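Local coordinates for putative uncharacterized protein TTHB189 (Thermus thermophilus, PDB 2ZCA), which belongs to the CasB/Cse2 family of type I-E CRISPR-associated proteins and probably takes part in CRISPR defence against viruses and plasmids, at residues Met1-Arg13 and Ile126-Trp138. Numbering follows the deposited sequence.
Sequences MSPGERFLDWLKR and IDFARLLDDLLRW
The carboxylate of Asp133 meets the first turn of helix 3-13 with both oxygens, while the ring of Phe7 takes Leu132 CD2 obliquely and Leu11 CG over one face, offset toward the rim. Ser2 OG donates to the syn lone pair of Asp133 OD2 at 2.7 Å. The amide N of Gly4 reaches Asp133 OD1 at 2.8 Å from above the carboxylate plane, 43° out of it, and these two bonds fix the rotation of the group. Asp133 OD1 also lies 3.2 Å from Pro3 CD. The hydroxyl of Ser2 serves twice, for it accepts from Glu5 N as N-cap while Glu5 OE1 takes Ser2 N in return, a capping box. By taking Gly4 N, Asp133 adds an acceptor from helix 128-136 to this capping, and the helix dipole would probably favour its negative charge.

Gly4, lacking a side chain, lets the backbones meet: its CA lies 4.0 Å from Ala129 CA, and Gly4 CA sends a C-H...O contact to Ala129 O at 3.3 Å. A water links Gly4 O to Phe128 O. Leu132 turns CG away from its own amide N (chi1 177°), which brings CD2 to 3.5 Å from Phe7 CB, and Leu8 CD2 packs on Ala129 CB. The axes of helix segments 3-13 and 128-136 approach to 7.3 Å, their N-to-C directions 132° apart. This close contact joins the N-terminal helix to helix 128-136 in an all-helical fold; helix 56-71 borders both, touching Leu8 through Tyr69 and Leu132 through His62.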
HETATM    1  N   MSE A   1      -5.488 -17.489  -4.936  1.00 40.16           N
HETATM    2  CA  MSE A   1      -4.752 -16.285  -4.455  1.00 39.07           C
HETATM    3  C   MSE A   1      -5.704 -15.236  -3.897  1.00 35.00           C
HETATM    4  O   MSE A   1      -6.898 -15.246  -4.194  1.00 34.83           O
HETATM    5  CB  MSE A   1      -3.963 -15.642  -5.596  1.00 45.39           C
HETATM    6  CG  MSE A   1      -2.881 -16.500  -6.215  1.00 52.03           C
HETATM    7 SE   MSE A   1      -1.876 -15.450  -7.492  1.00 63.69          SE
HETATM    8  CE  MSE A   1      -3.056 -15.617  -9.013  1.00 59.76           C
ATOM      9  N   SER A   2      -5.162 -14.331  -3.089  1.00 28.60           N
ATOM     10  CA  SER A   2      -5.950 -13.253  -2.514  1.00 23.13           C
ATOM     11  C   SER A   2      -5.840 -12.083  -3.486  1.00 19.56           C
ATOM     12  O   SER A   2      -4.996 -12.097  -4.380  1.00 18.51           O
ATOM     13  CB  SER A   2      -5.379 -12.842  -1.156  1.00 21.98           C
ATOM     14  OG  SER A   2      -4.085 -12.276  -1.295  1.00 20.55           O
ATOM     15  N   PRO A   3      -6.696 -11.062  -3.333  1.00 18.60           N
ATOM     16  CA  PRO A   3      -6.629  -9.909  -4.236  1.00 16.05           C
ATOM     17  C   PRO A   3      -5.230  -9.282  -4.207  1.00 15.72           C
ATOM     18  O   PRO A   3      -4.702  -8.859  -5.237  1.00 13.21           O
ATOM     19  CB  PRO A   3      -7.692  -8.970  -3.673  1.00 16.05           C
ATOM     20  CG  PRO A   3      -8.715  -9.922  -3.118  1.00 17.40           C
ATOM     21  CD  PRO A   3      -7.860 -10.963  -2.431  1.00 17.74           C
ATOM     22  N   GLY A   4      -4.643  -9.237  -3.013  1.00 15.29           N
ATOM     23  CA  GLY A   4      -3.315  -8.671  -2.846  1.00 13.98           C
ATOM     24  C   GLY A   4      -2.244  -9.466  -3.566  1.00 13.56           C
ATOM     25  O   GLY A   4      -1.373  -8.902  -4.217  1.00 14.65           O
ATOM     26  N   GLU A   5      -2.306 -10.787  -3.458  1.00 14.44           N
ATOM     27  CA  GLU A   5      -1.324 -11.633  -4.120  1.00 14.28           C
ATOM     28  C   GLU A   5      -1.461 -11.532  -5.641  1.00 14.06           C
ATOM     29  O   GLU A   5      -0.464 -11.519  -6.360  1.00 15.19           O
ATOM     30  CB  GLU A   5      -1.482 -13.080  -3.644  1.00 16.92           C
ATOM     31  CG  GLU A   5      -1.265 -13.203  -2.136  1.00 19.52           C
ATOM     32  CD  GLU A   5      -1.486 -14.604  -1.600  1.00 23.19           C
ATOM     33  OE1 GLU A   5      -2.557 -15.188  -1.863  1.00 22.79           O
ATOM     34  OE2 GLU A   5      -0.587 -15.114  -0.900  1.00 25.46           O
ATOM     35  N   ARG A   6      -2.696 -11.445  -6.124  1.00 14.22           N
ATOM     36  CA  ARG A   6      -2.942 -11.331  -7.559  1.00 14.28           C
ATOM     37  C   ARG A   6      -2.370 -10.034  -8.118  1.00 12.76           C
ATOM     38  O   ARG A   6      -1.755 -10.020  -9.184  1.00 12.64           O
ATOM     39  CB  ARG A   6      -4.442 -11.385  -7.856  1.00 16.20           C
ATOM     40  CG  ARG A   6      -5.009 -12.791  -7.976  1.00 23.01           C
ATOM     41  CD  ARG A   6      -6.416 -12.755  -8.550  1.00 26.86           C
ATOM     42  NE  ARG A   6      -7.419 -12.480  -7.527  1.00 31.71           N
ATOM     43  CZ  ARG A   6      -7.851 -13.383  -6.655  1.00 34.72           C
ATOM     44  NH1 ARG A   6      -7.364 -14.616  -6.687  1.00 36.72           N
ATOM     45  NH2 ARG A   6      -8.770 -13.058  -5.749  1.00 36.37           N
ATOM     46  N   PHE A   7      -2.577  -8.941  -7.396  1.00 11.77           N
ATOM     47  CA  PHE A   7      -2.083  -7.646  -7.849  1.00 11.28           C
ATOM     48  C   PHE A   7      -0.560  -7.589  -7.771  1.00 11.94           C
ATOM     49  O   PHE A   7       0.097  -6.985  -8.623  1.00 10.37           O
ATOM     50  CB  PHE A   7      -2.702  -6.523  -7.011  1.00 11.58           C
ATOM     51  CG  PHE A   7      -2.497  -5.153  -7.600  1.00 10.84           C
ATOM     52  CD1 PHE A   7      -2.840  -4.899  -8.925  1.00 10.50           C
ATOM     53  CD2 PHE A   7      -1.967  -4.119  -6.835  1.00 10.86           C
ATOM     54  CE1 PHE A   7      -2.657  -3.637  -9.482  1.00 11.26           C
ATOM     55  CE2 PHE A   7      -1.779  -2.850  -7.384  1.00 11.48           C
ATOM     56  CZ  PHE A   7      -2.126  -2.611  -8.711  1.00 10.75           C
ATOM     57  N   LEU A   8       0.007  -8.226  -6.752  1.00 12.34           N
ATOM     58  CA  LEU A   8       1.455  -8.238  -6.603  1.00 13.93           C
ATOM     59  C   LEU A   8       2.076  -8.944  -7.808  1.00 14.07           C
ATOM     60  O   LEU A   8       3.110  -8.520  -8.324  1.00 13.11           O
ATOM     61  CB  LEU A   8       1.853  -8.962  -5.319  1.00 15.40           C
ATOM     62  CG  LEU A   8       3.355  -9.081  -5.075  1.00 17.64           C
ATOM     63  CD1 LEU A   8       3.991  -7.694  -5.005  1.00 20.54           C
ATOM     64  CD2 LEU A   8       3.581  -9.839  -3.781  1.00 20.61           C
ATOM     65  N   ASP A   9       1.443 -10.029  -8.245  1.00 14.46           N
ATOM     66  CA  ASP A   9       1.932 -10.776  -9.399  1.00 17.51           C
ATOM     67  C   ASP A   9       1.924  -9.851 -10.615  1.00 16.11           C
ATOM     68  O   ASP A   9       2.872  -9.824 -11.403  1.00 16.25           O
ATOM     69  CB  ASP A   9       1.036 -11.988  -9.668  1.00 19.98           C
ATOM     70  CG  ASP A   9       1.547 -12.848 -10.810  1.00 26.40           C
ATOM     71  OD1 ASP A   9       2.624 -13.462 -10.658  1.00 30.48           O
ATOM     72  OD2 ASP A   9       0.874 -12.912 -11.862  1.00 29.27           O
ATOM     73  N   TRP A  10       0.841  -9.093 -10.759  1.00 16.28           N
ATOM     74  CA  TRP A  10       0.698  -8.157 -11.869  1.00 15.62           C
ATOM     75  C   TRP A  10       1.809  -7.111 -11.842  1.00 15.29           C
ATOM     76  O   TRP A  10       2.447  -6.843 -12.863  1.00 16.14           O
ATOM     77  CB  TRP A  10      -0.676  -7.479 -11.805  1.00 18.16           C
ATOM     78  CG  TRP A  10      -0.879  -6.392 -12.828  1.00 20.68           C
ATOM     79  CD1 TRP A  10      -0.602  -5.061 -12.679  1.00 22.67           C
ATOM     80  CD2 TRP A  10      -1.379  -6.550 -14.161  1.00 24.54           C
ATOM     81  NE1 TRP A  10      -0.898  -4.380 -13.839  1.00 22.51           N
ATOM     82  CE2 TRP A  10      -1.376  -5.270 -14.765  1.00 25.23           C
ATOM     83  CE3 TRP A  10      -1.828  -7.649 -14.908  1.00 27.98           C
ATOM     84  CZ2 TRP A  10      -1.807  -5.060 -16.079  1.00 26.97           C
ATOM     85  CZ3 TRP A  10      -2.257  -7.438 -16.217  1.00 29.31           C
ATOM     86  CH2 TRP A  10      -2.241  -6.153 -16.787  1.00 29.37           C
ATOM     87  N   LEU A  11       2.043  -6.517 -10.675  1.00 12.56           N
ATOM     88  CA  LEU A  11       3.089  -5.510 -10.546  1.00 11.66           C
ATOM     89  C   LEU A  11       4.465  -6.106 -10.834  1.00 12.77           C
ATOM     90  O   LEU A  11       5.280  -5.484 -11.510  1.00 12.97           O
ATOM     91  CB  LEU A  11       3.060  -4.889  -9.146  1.00 12.71           C
ATOM     92  CG  LEU A  11       1.795  -4.070  -8.860  1.00 13.47           C
ATOM     93  CD1 LEU A  11       1.787  -3.605  -7.406  1.00 11.80           C
ATOM     94  CD2 LEU A  11       1.739  -2.875  -9.801  1.00 14.87           C
ATOM     95  N   LYS A  12       4.719  -7.313 -10.331  1.00 14.10           N
ATOM     96  CA  LYS A  12       6.003  -7.973 -10.561  1.00 15.79           C
ATOM     97  C   LYS A  12       6.211  -8.267 -12.043  1.00 17.02           C
ATOM     98  O   LYS A  12       7.329  -8.174 -12.555  1.00 15.83           O
ATOM     99  CB  LYS A  12       6.090  -9.274  -9.754  1.00 17.82           C
ATOM    100  CG  LYS A  12       6.394  -9.057  -8.281  1.00 21.57           C
ATOM    101  CD  LYS A  12       7.764  -8.417  -8.120  1.00 24.19           C
ATOM    102  CE  LYS A  12       8.048  -8.026  -6.681  1.00 24.54           C
ATOM    103  NZ  LYS A  12       9.379  -7.373  -6.568  1.00 27.78           N
ATOM    104  N   ARG A  13       5.132  -8.621 -12.731  1.00 17.65           N
ATOM    105  CA  ARG A  13       5.205  -8.907 -14.159  1.00 20.79           C
ATOM    106  C   ARG A  13       5.548  -7.616 -14.904  1.00 19.82           C
ATOM    107  O   ARG A  13       6.365  -7.619 -15.828  1.00 19.63           O
ATOM    108  CB  ARG A  13       3.869  -9.462 -14.653  1.00 23.53           C
ATOM    109  CG  ARG A  13       3.834  -9.770 -16.136  1.00 32.72           C
ATOM    110  CD  ARG A  13       2.478 -10.321 -16.555  1.00 38.10           C
ATOM    111  NE  ARG A  13       2.439 -10.643 -17.979  1.00 44.10           N
ATOM    112  CZ  ARG A  13       1.376 -11.135 -18.606  1.00 47.10           C
ATOM    113  NH1 ARG A  13       0.254 -11.365 -17.935  1.00 48.56           N
ATOM    114  NH2 ARG A  13       1.433 -11.401 -19.905  1.00 48.69           N
ATOM    115  N   ILE A 126       8.442  -4.133   2.303  1.00 13.46           N
ATOM    116  CA  ILE A 126       7.295  -4.593   3.071  1.00 13.10           C
ATOM    117  C   ILE A 126       6.442  -5.520   2.215  1.00 12.84           C
ATOM    118  O   ILE A 126       6.670  -5.654   1.009  1.00 11.89           O
ATOM    119  CB  ILE A 126       6.429  -3.404   3.547  1.00 12.44           C
ATOM    120  CG1 ILE A 126       5.919  -2.612   2.343  1.00 13.86           C
ATOM    121  CG2 ILE A 126       7.245  -2.509   4.468  1.00 12.48           C
ATOM    122  CD1 ILE A 126       4.914  -1.525   2.709  1.00 13.14           C
ATOM    123  N   ASP A 127       5.461  -6.160   2.847  1.00 12.14           N
ATOM    124  CA  ASP A 127       4.568  -7.090   2.163  1.00 13.51           C
ATOM    125  C   ASP A 127       3.451  -6.306   1.483  1.00 12.65           C
ATOM    126  O   ASP A 127       2.487  -5.903   2.134  1.00 11.15           O
ATOM    127  CB  ASP A 127       3.964  -8.077   3.175  1.00 12.98           C
ATOM    128  CG  ASP A 127       3.258  -9.254   2.508  1.00 16.95           C
ATOM    129  OD1 ASP A 127       2.580  -9.051   1.481  1.00 14.15           O
ATOM    130  OD2 ASP A 127       3.365 -10.386   3.026  1.00 16.49           O
ATOM    131  N   PHE A 128       3.581  -6.101   0.173  1.00 11.89           N
ATOM    132  CA  PHE A 128       2.588  -5.348  -0.587  1.00 11.27           C
ATOM    133  C   PHE A 128       1.314  -6.126  -0.884  1.00 10.97           C
ATOM    134  O   PHE A 128       0.277  -5.537  -1.183  1.00 11.59           O
ATOM    135  CB  PHE A 128       3.222  -4.828  -1.879  1.00 11.72           C
ATOM    136  CG  PHE A 128       4.144  -3.664  -1.659  1.00 10.61           C
ATOM    137  CD1 PHE A 128       3.629  -2.396  -1.405  1.00 12.24           C
ATOM    138  CD2 PHE A 128       5.523  -3.839  -1.655  1.00 11.16           C
ATOM    139  CE1 PHE A 128       4.477  -1.315  -1.149  1.00 11.99           C
ATOM    140  CE2 PHE A 128       6.380  -2.763  -1.400  1.00 10.98           C
ATOM    141  CZ  PHE A 128       5.856  -1.503  -1.147  1.00 10.54           C
ATOM    142  N   ALA A 129       1.386  -7.449  -0.792  1.00 11.70           N
ATOM    143  CA  ALA A 129       0.215  -8.278  -1.018  1.00 12.12           C
ATOM    144  C   ALA A 129      -0.715  -8.090   0.180  1.00 11.34           C
ATOM    145  O   ALA A 129      -1.906  -7.830   0.021  1.00  9.42           O
ATOM    146  CB  ALA A 129       0.623  -9.740  -1.155  1.00 12.82           C
ATOM    147  N   ARG A 130      -0.162  -8.212   1.383  1.00 11.40           N
ATOM    148  CA  ARG A 130      -0.960  -8.030   2.594  1.00 11.27           C
ATOM    149  C   ARG A 130      -1.398  -6.574   2.704  1.00  9.61           C
ATOM    150  O   ARG A 130      -2.479  -6.278   3.204  1.00  8.25           O
ATOM    151  CB  ARG A 130      -0.159  -8.436   3.846  1.00 12.39           C
ATOM    152  CG  ARG A 130      -0.921  -8.267   5.166  1.00 18.84           C
ATOM    153  CD  ARG A 130      -2.312  -8.922   5.137  1.00 23.36           C
ATOM    154  NE  ARG A 130      -2.272 -10.379   5.015  1.00 28.26           N
ATOM    155  CZ  ARG A 130      -2.140 -11.225   6.036  1.00 29.89           C
ATOM    156  NH1 ARG A 130      -2.033 -10.769   7.278  1.00 28.59           N
ATOM    157  NH2 ARG A 130      -2.128 -12.532   5.813  1.00 30.82           N
ATOM    158  N   LEU A 131      -0.565  -5.654   2.231  1.00  9.70           N
ATOM    159  CA  LEU A 131      -0.935  -4.247   2.297  1.00  9.60           C
ATOM    160  C   LEU A 131      -2.232  -3.989   1.521  1.00  7.56           C
ATOM    161  O   LEU A 131      -3.126  -3.298   2.009  1.00  8.52           O
ATOM    162  CB  LEU A 131       0.191  -3.361   1.749  1.00  9.20           C
ATOM    163  CG  LEU A 131      -0.095  -1.856   1.829  1.00 12.23           C
ATOM    164  CD1 LEU A 131      -0.388  -1.466   3.279  1.00 14.04           C
ATOM    165  CD2 LEU A 131       1.099  -1.065   1.296  1.00 11.83           C
ATOM    166  N   LEU A 132      -2.344  -4.542   0.317  1.00  7.96           N
ATOM    167  CA  LEU A 132      -3.559  -4.334  -0.467  1.00  9.30           C
ATOM    168  C   LEU A 132      -4.751  -5.055   0.162  1.00  9.60           C
ATOM    169  O   LEU A 132      -5.834  -4.486   0.269  1.00  7.32           O
ATOM    170  CB  LEU A 132      -3.378  -4.811  -1.912  1.00  9.34           C
ATOM    171  CG  LEU A 132      -4.642  -4.699  -2.774  1.00 11.48           C
ATOM    172  CD1 LEU A 132      -5.109  -3.246  -2.817  1.00 11.64           C
ATOM    173  CD2 LEU A 132      -4.366  -5.220  -4.176  1.00  9.94           C
ATOM    174  N   ASP A 133      -4.561  -6.304   0.573  1.00 10.15           N
ATOM    175  CA  ASP A 133      -5.664  -7.035   1.186  1.00 11.07           C
ATOM    176  C   ASP A 133      -6.192  -6.276   2.394  1.00 12.12           C
ATOM    177  O   ASP A 133      -7.401  -6.257   2.648  1.00 13.63           O
ATOM    178  CB  ASP A 133      -5.228  -8.441   1.616  1.00 12.52           C
ATOM    179  CG  ASP A 133      -5.031  -9.375   0.438  1.00 13.41           C
ATOM    180  OD1 ASP A 133      -5.839  -9.315  -0.510  1.00 13.94           O
ATOM    181  OD2 ASP A 133      -4.080 -10.181   0.468  1.00 17.24           O
ATOM    182  N   ASP A 134      -5.285  -5.651   3.139  1.00  9.89           N
ATOM    183  CA  ASP A 134      -5.679  -4.896   4.320  1.00  9.79           C
ATOM    184  C   ASP A 134      -6.377  -3.584   3.962  1.00  9.67           C
ATOM    185  O   ASP A 134      -7.402  -3.243   4.545  1.00 10.73           O
ATOM    186  CB  ASP A 134      -4.463  -4.615   5.208  1.00  9.90           C
ATOM    187  CG  ASP A 134      -3.930  -5.865   5.878  1.00  9.85           C
ATOM    188  OD1 ASP A 134      -4.678  -6.866   5.944  1.00 12.06           O
ATOM    189  OD2 ASP A 134      -2.771  -5.841   6.352  1.00 11.39           O
ATOM    190  N   LEU A 135      -5.827  -2.853   2.998  1.00  9.67           N
ATOM    191  CA  LEU A 135      -6.425  -1.584   2.594  1.00 10.44           C
ATOM    192  C   LEU A 135      -7.837  -1.808   2.042  1.00 11.55           C
ATOM    193  O   LEU A 135      -8.745  -1.006   2.266  1.00 10.31           O
ATOM    194  CB  LEU A 135      -5.536  -0.902   1.545  1.00 10.73           C
ATOM    195  CG  LEU A 135      -5.916   0.521   1.119  1.00 11.97           C
ATOM    196  CD1 LEU A 135      -6.010   1.432   2.341  1.00 15.35           C
ATOM    197  CD2 LEU A 135      -4.875   1.045   0.139  1.00 13.45           C
ATOM    198  N   LEU A 136      -8.023  -2.908   1.324  1.00 11.81           N
ATOM    199  CA  LEU A 136      -9.329  -3.227   0.763  1.00 13.40           C
ATOM    200  C   LEU A 136     -10.390  -3.433   1.844  1.00 14.27           C
ATOM    201  O   LEU A 136     -11.575  -3.200   1.612  1.00 16.17           O
ATOM    202  CB  LEU A 136      -9.234  -4.487  -0.101  1.00 12.20           C
ATOM    203  CG  LEU A 136      -8.579  -4.316  -1.472  1.00 11.92           C
ATOM    204  CD1 LEU A 136      -8.295  -5.680  -2.097  1.00 12.47           C
ATOM    205  CD2 LEU A 136      -9.507  -3.502  -2.363  1.00 11.75           C
ATOM    206  N   ARG A 137      -9.963  -3.853   3.030  1.00 14.18           N
ATOM    207  CA  ARG A 137     -10.892  -4.112   4.129  1.00 13.53           C
ATOM    208  C   ARG A 137     -10.777  -3.069   5.240  1.00 13.66           C
ATOM    209  O   ARG A 137     -11.328  -3.238   6.324  1.00 11.65           O
ATOM    210  CB  ARG A 137     -10.615  -5.499   4.709  1.00 13.10           C
ATOM    211  CG  ARG A 137     -10.722  -6.632   3.690  1.00 14.44           C
ATOM    212  CD  ARG A 137     -10.216  -7.939   4.281  1.00 13.97           C
ATOM    213  NE  ARG A 137      -8.775  -7.911   4.534  1.00 12.84           N
ATOM    214  CZ  ARG A 137      -8.130  -8.809   5.273  1.00 16.33           C
ATOM    215  NH1 ARG A 137      -8.801  -9.807   5.835  1.00 14.54           N
ATOM    216  NH2 ARG A 137      -6.816  -8.711   5.455  1.00 13.35           N
ATOM    217  N   TRP A 138     -10.084  -1.978   4.950  1.00 13.03           N
ATOM    218  CA  TRP A 138      -9.851  -0.932   5.939  1.00 14.12           C
ATOM    219  C   TRP A 138     -11.097  -0.282   6.527  1.00 13.99           C
ATOM    220  O   TRP A 138     -11.098   0.126   7.690  1.00 15.12           O
ATOM    221  CB  TRP A 138      -8.951   0.146   5.329  1.00 14.18           C
ATOM    222  CG  TRP A 138      -8.358   1.087   6.336  1.00 16.38           C
ATOM    223  CD1 TRP A 138      -8.851   2.303   6.720  1.00 15.72           C
ATOM    224  CD2 TRP A 138      -7.157   0.884   7.087  1.00 15.28           C
ATOM    225  NE1 TRP A 138      -8.024   2.872   7.664  1.00 17.29           N
ATOM    226  CE2 TRP A 138      -6.978   2.021   7.907  1.00 15.97           C
ATOM    227  CE3 TRP A 138      -6.212  -0.149   7.147  1.00 17.21           C
ATOM    228  CZ2 TRP A 138      -5.892   2.153   8.777  1.00 15.99           C
ATOM    229  CZ3 TRP A 138      -5.127  -0.015   8.017  1.00 15.48           C
ATOM    230  CH2 TRP A 138      -4.981   1.130   8.817  1.00 14.59           C
TER
HETATM  231  O   HOH W   1      -0.609  -6.153  -3.944  1.00 20.98           O